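PDB 5UID: aminotransferase TlmJ, which probably transfers amino groups with the help of pyridoxal 5'-phosphate, as an aminotransferase of the DegT/DnrJ/EryC1 family. Local coordinates for residues T110-A115 / V130-G135; G136-L141 / A294-S299; E79-S84 / V102-D107. One frame throughout, in Å; residues are numbered along the deposited sequence.

Contact 1: residues T110-A115 / V130-G135; sequences TLNPTA and VVLHYG
Residues 110-113 and 131-134 run almost exactly antiparallel, their end-to-end directions 175° apart, and the backbones come nearest where Asn112 faces Tyr134, CA to CA 5.9 Å. One direct hydrogen bond joins them: Tyr134 N donates to Asn112 OD1 at 3.0 Å. The donor approaches well to the flank of the amide oxygen, with a C=O...N angle of 107°, and somewhat tilted out of the carbonyl plane. Asn112 ND2 binds Tyr137 O, so both ends of the amide are tied to the chain that follows strand 126-132. That strand lies in the large mixed sheet of the aminotransferase fold, and residues 110-113 pass beside its C-terminal end on their way to helix 115-119. Tyr134 holds CG anti to its own N (chi1 -173°), which turns one ring face to Leu111. Leu111 CB sits 3.6 Å from the centroid of the Tyr134 ring in a CH-pi contact, and Leu111 CD2 leans on Tyr134 CZ at 3.5 Å; the phenol OH is bound to Arg329 O. Further along, Pro113 CG meets Val131 CG2 at 3.8 Å. A water donates to Thr110 O at 2.8 Å and, weakly, to Tyr134 O.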
# COMPACT_ATOMS: atom_id res chain seq x y z
N THR A 110 2.30 -31.63 7.11
CA THR A 110 2.14 -30.70 6.01
C THR A 110 1.93 -29.26 6.45
O THR A 110 2.01 -28.36 5.61
CB THR A 110 0.96 -31.12 5.12
OG1 THR A 110 -0.26 -31.04 5.87
CG2 THR A 110 1.15 -32.54 4.61
N LEU A 111 1.65 -29.03 7.73
CA LEU A 111 1.33 -27.70 8.27
C LEU A 111 0.10 -27.09 7.61
O LEU A 111 -0.08 -25.86 7.63
CB LEU A 111 2.53 -26.75 8.18
CG LEU A 111 3.71 -27.08 9.11
CD1 LEU A 111 4.61 -28.15 8.53
CD2 LEU A 111 4.51 -25.82 9.46
N ASN A 112 -0.76 -27.92 7.01
CA ASN A 112 -2.04 -27.53 6.45
C ASN A 112 -3.18 -28.13 7.27
O ASN A 112 -3.03 -29.22 7.84
CB ASN A 112 -2.19 -27.98 4.99
CG ASN A 112 -1.73 -26.94 3.99
OD1 ASN A 112 -1.76 -25.74 4.27
ND2 ASN A 112 -1.30 -27.39 2.82
N PRO A 113 -4.31 -27.44 7.37
CA PRO A 113 -5.46 -28.01 8.07
C PRO A 113 -6.25 -28.94 7.17
O PRO A 113 -6.33 -28.75 5.95
CB PRO A 113 -6.28 -26.78 8.45
CG PRO A 113 -5.99 -25.81 7.35
CD PRO A 113 -4.55 -26.05 6.96
N THR A 114 -6.83 -29.96 7.79
CA THR A 114 -7.78 -30.82 7.10
C THR A 114 -9.17 -30.22 7.17
O THR A 114 -9.42 -29.26 7.91
CB THR A 114 -7.78 -32.23 7.70
OG1 THR A 114 -8.35 -32.19 9.01
CG2 THR A 114 -6.36 -32.78 7.79
N ALA A 115 -10.10 -30.79 6.40
CA ALA A 115 -11.49 -30.38 6.51
C ALA A 115 -12.05 -30.68 7.90
O ALA A 115 -12.91 -29.94 8.39
CB ALA A 115 -12.33 -31.08 5.44
N VAL A 130 -10.65 -18.82 6.35
CA VAL A 130 -9.44 -18.42 5.63
C VAL A 130 -8.45 -19.57 5.71
O VAL A 130 -8.20 -20.09 6.80
CB VAL A 130 -8.83 -17.12 6.20
CG1 VAL A 130 -7.60 -16.73 5.40
CG2 VAL A 130 -9.86 -16.01 6.18
N VAL A 131 -7.90 -19.95 4.57
CA VAL A 131 -6.92 -21.02 4.50
C VAL A 131 -5.80 -20.60 3.56
O VAL A 131 -6.01 -19.78 2.65
CB VAL A 131 -7.56 -22.36 4.06
CG1 VAL A 131 -7.85 -22.35 2.56
CG2 VAL A 131 -6.68 -23.54 4.44
N LEU A 132 -4.61 -21.13 3.78
CA LEU A 132 -3.50 -20.98 2.85
C LEU A 132 -3.11 -22.36 2.32
O LEU A 132 -3.71 -23.38 2.68
CB LEU A 132 -2.31 -20.27 3.51
CG LEU A 132 -1.74 -20.73 4.85
CD1 LEU A 132 -0.84 -21.96 4.72
CD2 LEU A 132 -0.97 -19.58 5.50
N HIS A 133 -2.11 -22.38 1.46
CA HIS A 133 -1.62 -23.60 0.81
C HIS A 133 -0.15 -23.73 1.18
O HIS A 133 0.72 -23.29 0.44
CB HIS A 133 -1.83 -23.53 -0.70
CG HIS A 133 -3.13 -22.92 -1.11
ND1 HIS A 133 -3.26 -21.59 -1.43
CD2 HIS A 133 -4.37 -23.46 -1.24
CE1 HIS A 133 -4.51 -21.33 -1.75
NE2 HIS A 133 -5.21 -22.45 -1.64
N TYR A 134 0.12 -24.35 2.33
CA TYR A 134 1.44 -24.26 2.95
C TYR A 134 2.53 -24.73 2.00
O TYR A 134 2.49 -25.85 1.49
CB TYR A 134 1.49 -25.07 4.25
CG TYR A 134 2.78 -24.84 4.99
CD1 TYR A 134 2.92 -23.78 5.88
CD2 TYR A 134 3.89 -25.65 4.77
CE1 TYR A 134 4.11 -23.55 6.54
CE2 TYR A 134 5.08 -25.43 5.44
CZ TYR A 134 5.18 -24.38 6.32
OH TYR A 134 6.37 -24.16 6.98
N GLY A 135 3.50 -23.85 1.77
CA GLY A 135 4.64 -24.15 0.92
C GLY A 135 4.32 -24.30 -0.55
O GLY A 135 5.23 -24.61 -1.33
O HOH W 1 1.90 -28.79 2.89
O HOH W 2 -3.68 -23.35 5.45

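Contact 2: residues G136-L141 / A294-S299; sequences GYPGDL and AGHTSS
A single water links Gly139 to His296, accepting from Gly139 N at 2.8 Å and lying 2.8 Å from His296 ND1, in the plane of the imidazole at its edge. The ring gets there because His296 CG stands anti to the carbonyl carbon (chi1 -66°), which sends it across to the 136-141 loop. His296 CE1 then comes edge-on to Gly139 O at 3.3 Å. Pro138 packs beside the ring: Pro138 CB and CD each lie about 4.1 Å from His296 ND1, the two side chains running past one another in opposite senses, while CG and CD also rest near Thr297 O. With an alanine in place of Pro138, CG and CD are gone, and the imidazole would probably lose the packing on that flank and be able to shift with its water.

At the other end the backbones close in, Gly136 CA and Ser298 CA being 4.7 Å apart. Ser298 OG, which accepts from Tyr300 N, packs against Gly136 C at 3.5 Å. Ser298 CA makes a CH...O contact of 3.6 Å with Gly136 O. A beta carbon on Gly136 would run into Ser298 OG and Ser299 N. Tyr137 leads away from the strand at CB, but its ring comes back obliquely so that CD1 lies near Ser298 OG, while its phenol binds Pro290 O. Val167 touches both Pro138 and His296, and Thr297 pairs with Gln166 through the backbone. The whole is a loop leaving the large mixed sheet, laid along strand 296-297, an outer strand of a small three-stranded antiparallel sheet.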
# COMPACT_ATOMS: atom_id res chain seq x y z
N GLY A 136 3.07 -24.09 -0.95
CA GLY A 136 2.62 -24.36 -2.30
C GLY A 136 1.77 -25.61 -2.42
O GLY A 136 1.08 -25.77 -3.43
N TYR A 137 1.82 -26.49 -1.42
CA TYR A 137 0.95 -27.66 -1.40
C TYR A 137 -0.49 -27.22 -1.19
O TYR A 137 -0.79 -26.54 -0.20
CB TYR A 137 1.36 -28.61 -0.28
CG TYR A 137 2.51 -29.53 -0.59
CD1 TYR A 137 3.67 -29.06 -1.20
CD2 TYR A 137 2.46 -30.88 -0.25
CE1 TYR A 137 4.73 -29.91 -1.47
CE2 TYR A 137 3.51 -31.73 -0.51
CZ TYR A 137 4.64 -31.24 -1.13
OH TYR A 137 5.69 -32.10 -1.40
N PRO A 138 -1.42 -27.56 -2.09
CA PRO A 138 -2.82 -27.17 -1.88
C PRO A 138 -3.44 -27.80 -0.65
O PRO A 138 -4.33 -27.20 -0.03
CB PRO A 138 -3.51 -27.63 -3.17
CG PRO A 138 -2.42 -27.69 -4.19
CD PRO A 138 -1.20 -28.13 -3.43
N GLY A 139 -3.02 -29.01 -0.27
CA GLY A 139 -3.55 -29.63 0.93
C GLY A 139 -4.95 -30.18 0.72
O GLY A 139 -5.31 -30.66 -0.36
N ASP A 140 -5.75 -30.10 1.78
CA ASP A 140 -7.14 -30.56 1.76
C ASP A 140 -8.10 -29.50 1.22
O ASP A 140 -9.24 -29.40 1.67
CB ASP A 140 -7.55 -31.00 3.16
CG ASP A 140 -8.58 -32.11 3.15
OD1 ASP A 140 -8.73 -32.76 2.09
OD2 ASP A 140 -9.24 -32.33 4.19
N LEU A 141 -7.64 -28.72 0.23
CA LEU A 141 -8.40 -27.56 -0.22
C LEU A 141 -9.78 -27.95 -0.76
O LEU A 141 -10.76 -27.24 -0.51
CB LEU A 141 -7.61 -26.80 -1.29
CG LEU A 141 -8.32 -25.62 -1.95
CD1 LEU A 141 -8.69 -24.56 -0.93
CD2 LEU A 141 -7.45 -25.04 -3.06
N ALA A 294 -1.83 -37.07 -5.81
CA ALA A 294 -2.06 -37.18 -7.24
C ALA A 294 -2.99 -36.07 -7.71
O ALA A 294 -4.06 -35.85 -7.13
CB ALA A 294 -2.65 -38.55 -7.58
N GLY A 295 -2.59 -35.38 -8.78
CA GLY A 295 -3.35 -34.27 -9.31
C GLY A 295 -2.99 -32.92 -8.74
O GLY A 295 -3.46 -31.90 -9.26
N HIS A 296 -2.17 -32.87 -7.69
CA HIS A 296 -1.74 -31.61 -7.09
C HIS A 296 -0.40 -31.19 -7.67
O HIS A 296 0.50 -32.01 -7.85
CB HIS A 296 -1.61 -31.74 -5.57
CG HIS A 296 -2.91 -31.96 -4.86
ND1 HIS A 296 -3.07 -31.74 -3.51
CD2 HIS A 296 -4.11 -32.40 -5.32
CE1 HIS A 296 -4.31 -32.02 -3.16
NE2 HIS A 296 -4.96 -32.43 -4.24
N THR A 297 -0.27 -29.90 -7.95
CA THR A 297 0.99 -29.29 -8.35
C THR A 297 1.33 -28.19 -7.36
O THR A 297 0.44 -27.49 -6.86
CB THR A 297 0.93 -28.72 -9.78
OG1 THR A 297 -0.07 -27.71 -9.85
CG2 THR A 297 0.61 -29.83 -10.77
N SER A 298 2.62 -28.04 -7.07
CA SER A 298 3.09 -27.08 -6.08
C SER A 298 3.81 -25.93 -6.76
O SER A 298 4.35 -26.07 -7.87
CB SER A 298 4.02 -27.74 -5.06
OG SER A 298 4.52 -26.80 -4.13
N SER A 299 3.81 -24.77 -6.10
CA SER A 299 4.65 -23.66 -6.49
C SER A 299 6.06 -23.77 -5.92
O SER A 299 6.95 -23.02 -6.34
CB SER A 299 4.02 -22.34 -6.04
OG SER A 299 2.72 -22.18 -6.58
O HOH W 3 -1.25 -30.80 -1.58

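Contact 3: residues E79-S84 / V102-D107; sequences EVVLPS and VFCDVD
Four backbone hydrogen bonds knit strand 79-83 to strand 102-104 in parallel register, Val81 opposite Val102, Leu82 opposite Phe103 and Pro83 opposite Cys104. Val102 N donates to Val80 O at 2.8 Å, nearly straight at 174°, and Val102 O accepts from Leu82 N. The ladder goes on from Cys104 N to Leu82 O at 2.9 Å, and ends with Ser84 N on Cys104 O, again 2.9 Å. CH...O contacts fill in between: Phe103 CA lies 3.1 Å from Leu82 O, and Val81 CA and Pro83 CA face Val102 O and Cys104 O. Proline has no N-H to give, but the ladder loses nothing, since the bonds here use Leu82 and Ser84.

The apolar contacts divide between the two faces. On the face of Leu82 and Phe103 the side chains lie side by side and point the same way, Leu82 CD2 reaching Phe103 CD1 at 3.7 Å; Ala90 and Ala91 of helix 88-95 pack on this pair. On the face of Val81 and Val102, Val81 CG1 approaches Cys104 CB. Just beyond strand 100-104, Val106 CG1 meets Pro83 CB at 3.6 Å. Pro83 CB also nears Cys104 SG, and the Cys104 chi1 of 73° tucks SG back over Pro83 CA at 3.5 Å.

At the start of strand 79-83 a charged side chain lends its carbons to packing. Val102 CG2 lies against Glu79 CB at 3.6 Å and along the rest of that extended side chain, which carries its carboxylate to a salt bridge with Arg100. This is a beta-alpha-beta crossover, strand 79-83, helix 88-95 and strand 100-104, forming one margin of the large mixed sheet within this chain.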
# COMPACT_ATOMS: atom_id res chain seq x y z
N GLU A 79 -17.26 -14.74 13.96
CA GLU A 79 -16.06 -15.55 14.09
C GLU A 79 -15.57 -15.96 12.71
O GLU A 79 -16.38 -16.21 11.81
CB GLU A 79 -16.30 -16.79 14.96
CG GLU A 79 -16.61 -16.48 16.41
CD GLU A 79 -16.87 -17.73 17.22
OE1 GLU A 79 -17.23 -18.77 16.62
OE2 GLU A 79 -16.72 -17.68 18.46
N VAL A 80 -14.25 -16.03 12.55
CA VAL A 80 -13.64 -16.48 11.31
C VAL A 80 -12.63 -17.57 11.65
O VAL A 80 -11.74 -17.36 12.47
CB VAL A 80 -12.96 -15.34 10.54
CG1 VAL A 80 -12.32 -15.87 9.26
CG2 VAL A 80 -13.96 -14.24 10.22
N VAL A 81 -12.79 -18.73 11.02
CA VAL A 81 -11.90 -19.87 11.26
C VAL A 81 -10.72 -19.78 10.30
O VAL A 81 -10.89 -19.52 9.11
CB VAL A 81 -12.66 -21.20 11.09
CG1 VAL A 81 -11.72 -22.37 11.31
CG2 VAL A 81 -13.83 -21.26 12.05
N LEU A 82 -9.52 -20.00 10.83
CA LEU A 82 -8.30 -20.05 10.06
C LEU A 82 -7.30 -20.91 10.82
O LEU A 82 -7.36 -20.96 12.05
CB LEU A 82 -7.71 -18.65 9.80
CG LEU A 82 -7.08 -17.84 10.94
CD1 LEU A 82 -6.39 -16.60 10.37
CD2 LEU A 82 -8.10 -17.43 12.01
N PRO A 83 -6.41 -21.62 10.13
CA PRO A 83 -5.42 -22.44 10.84
C PRO A 83 -4.49 -21.57 11.66
O PRO A 83 -4.21 -20.42 11.32
CB PRO A 83 -4.68 -23.16 9.71
CG PRO A 83 -4.90 -22.31 8.51
CD PRO A 83 -6.27 -21.74 8.67
N SER A 84 -4.02 -22.13 12.78
CA SER A 84 -3.02 -21.44 13.58
C SER A 84 -1.79 -21.11 12.75
O SER A 84 -1.13 -20.09 12.99
CB SER A 84 -2.63 -22.30 14.79
OG SER A 84 -1.70 -21.63 15.61
N VAL A 102 -10.84 -17.52 15.10
CA VAL A 102 -10.96 -18.82 15.75
C VAL A 102 -9.98 -19.76 15.06
O VAL A 102 -10.21 -20.20 13.93
CB VAL A 102 -12.40 -19.36 15.68
CG1 VAL A 102 -12.47 -20.74 16.31
CG2 VAL A 102 -13.35 -18.40 16.37
N PHE A 103 -8.89 -20.09 15.76
CA PHE A 103 -7.82 -20.86 15.15
C PHE A 103 -8.11 -22.35 15.19
O PHE A 103 -8.60 -22.88 16.19
CB PHE A 103 -6.49 -20.57 15.85
CG PHE A 103 -6.05 -19.13 15.75
CD1 PHE A 103 -5.66 -18.61 14.53
CD2 PHE A 103 -6.03 -18.32 16.87
CE1 PHE A 103 -5.26 -17.29 14.42
CE2 PHE A 103 -5.63 -17.00 16.77
CZ PHE A 103 -5.25 -16.48 15.55
N CYS A 104 -7.82 -23.03 14.08
CA CYS A 104 -7.95 -24.47 13.99
C CYS A 104 -6.57 -25.11 13.84
O CYS A 104 -5.59 -24.46 13.50
CB CYS A 104 -8.86 -24.88 12.82
SG CYS A 104 -8.13 -24.68 11.18
N ASP A 105 -6.52 -26.42 14.10
CA ASP A 105 -5.27 -27.16 14.09
C ASP A 105 -4.84 -27.47 12.66
O ASP A 105 -5.55 -27.18 11.69
CB ASP A 105 -5.42 -28.44 14.91
CG ASP A 105 -4.14 -28.80 15.64
OD1 ASP A 105 -3.08 -28.25 15.28
OD2 ASP A 105 -4.20 -29.63 16.57
N VAL A 106 -3.66 -28.07 12.52
CA VAL A 106 -3.10 -28.44 11.23
C VAL A 106 -2.49 -29.83 11.32
O VAL A 106 -2.16 -30.32 12.40
CB VAL A 106 -2.03 -27.44 10.72
CG1 VAL A 106 -2.62 -26.04 10.56
CG2 VAL A 106 -0.83 -27.42 11.67
N ASP A 107 -2.35 -30.46 10.16
CA ASP A 107 -1.56 -31.68 10.04
C ASP A 107 -0.09 -31.33 10.25
O ASP A 107 0.45 -30.51 9.50
CB ASP A 107 -1.78 -32.29 8.66
CG ASP A 107 -1.13 -33.66 8.49
OD1 ASP A 107 -0.08 -33.93 9.11
OD2 ASP A 107 -1.67 -34.46 7.71

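Overall arrangement
Going from the N terminus, contact 3 comes first and closes the short loop through helix 88-95, pairing strands 79-83 and 100-104. Contact 1 follows in series, closing the loop that holds most of helix 115-119 and the start of strand 126-132. Contact 2 then opens and spans by far the longest loop, returning only at strand 296-297. None nests in or crosses another. Contacts 3 and 1 share the large mixed sheet and meet directly: Val130 N lies 2.9 Å from Val81 O, and Asp107 N 2.7 Å from Asn112 O, both probable hydrogen bonds. Contact 1 meets contact 2 where Ala115 N approaches Asp140 OD2. Contacts 2 and 3 do not touch; contact 1 touches both and joins the sheet edge to the loop against strand 296-297.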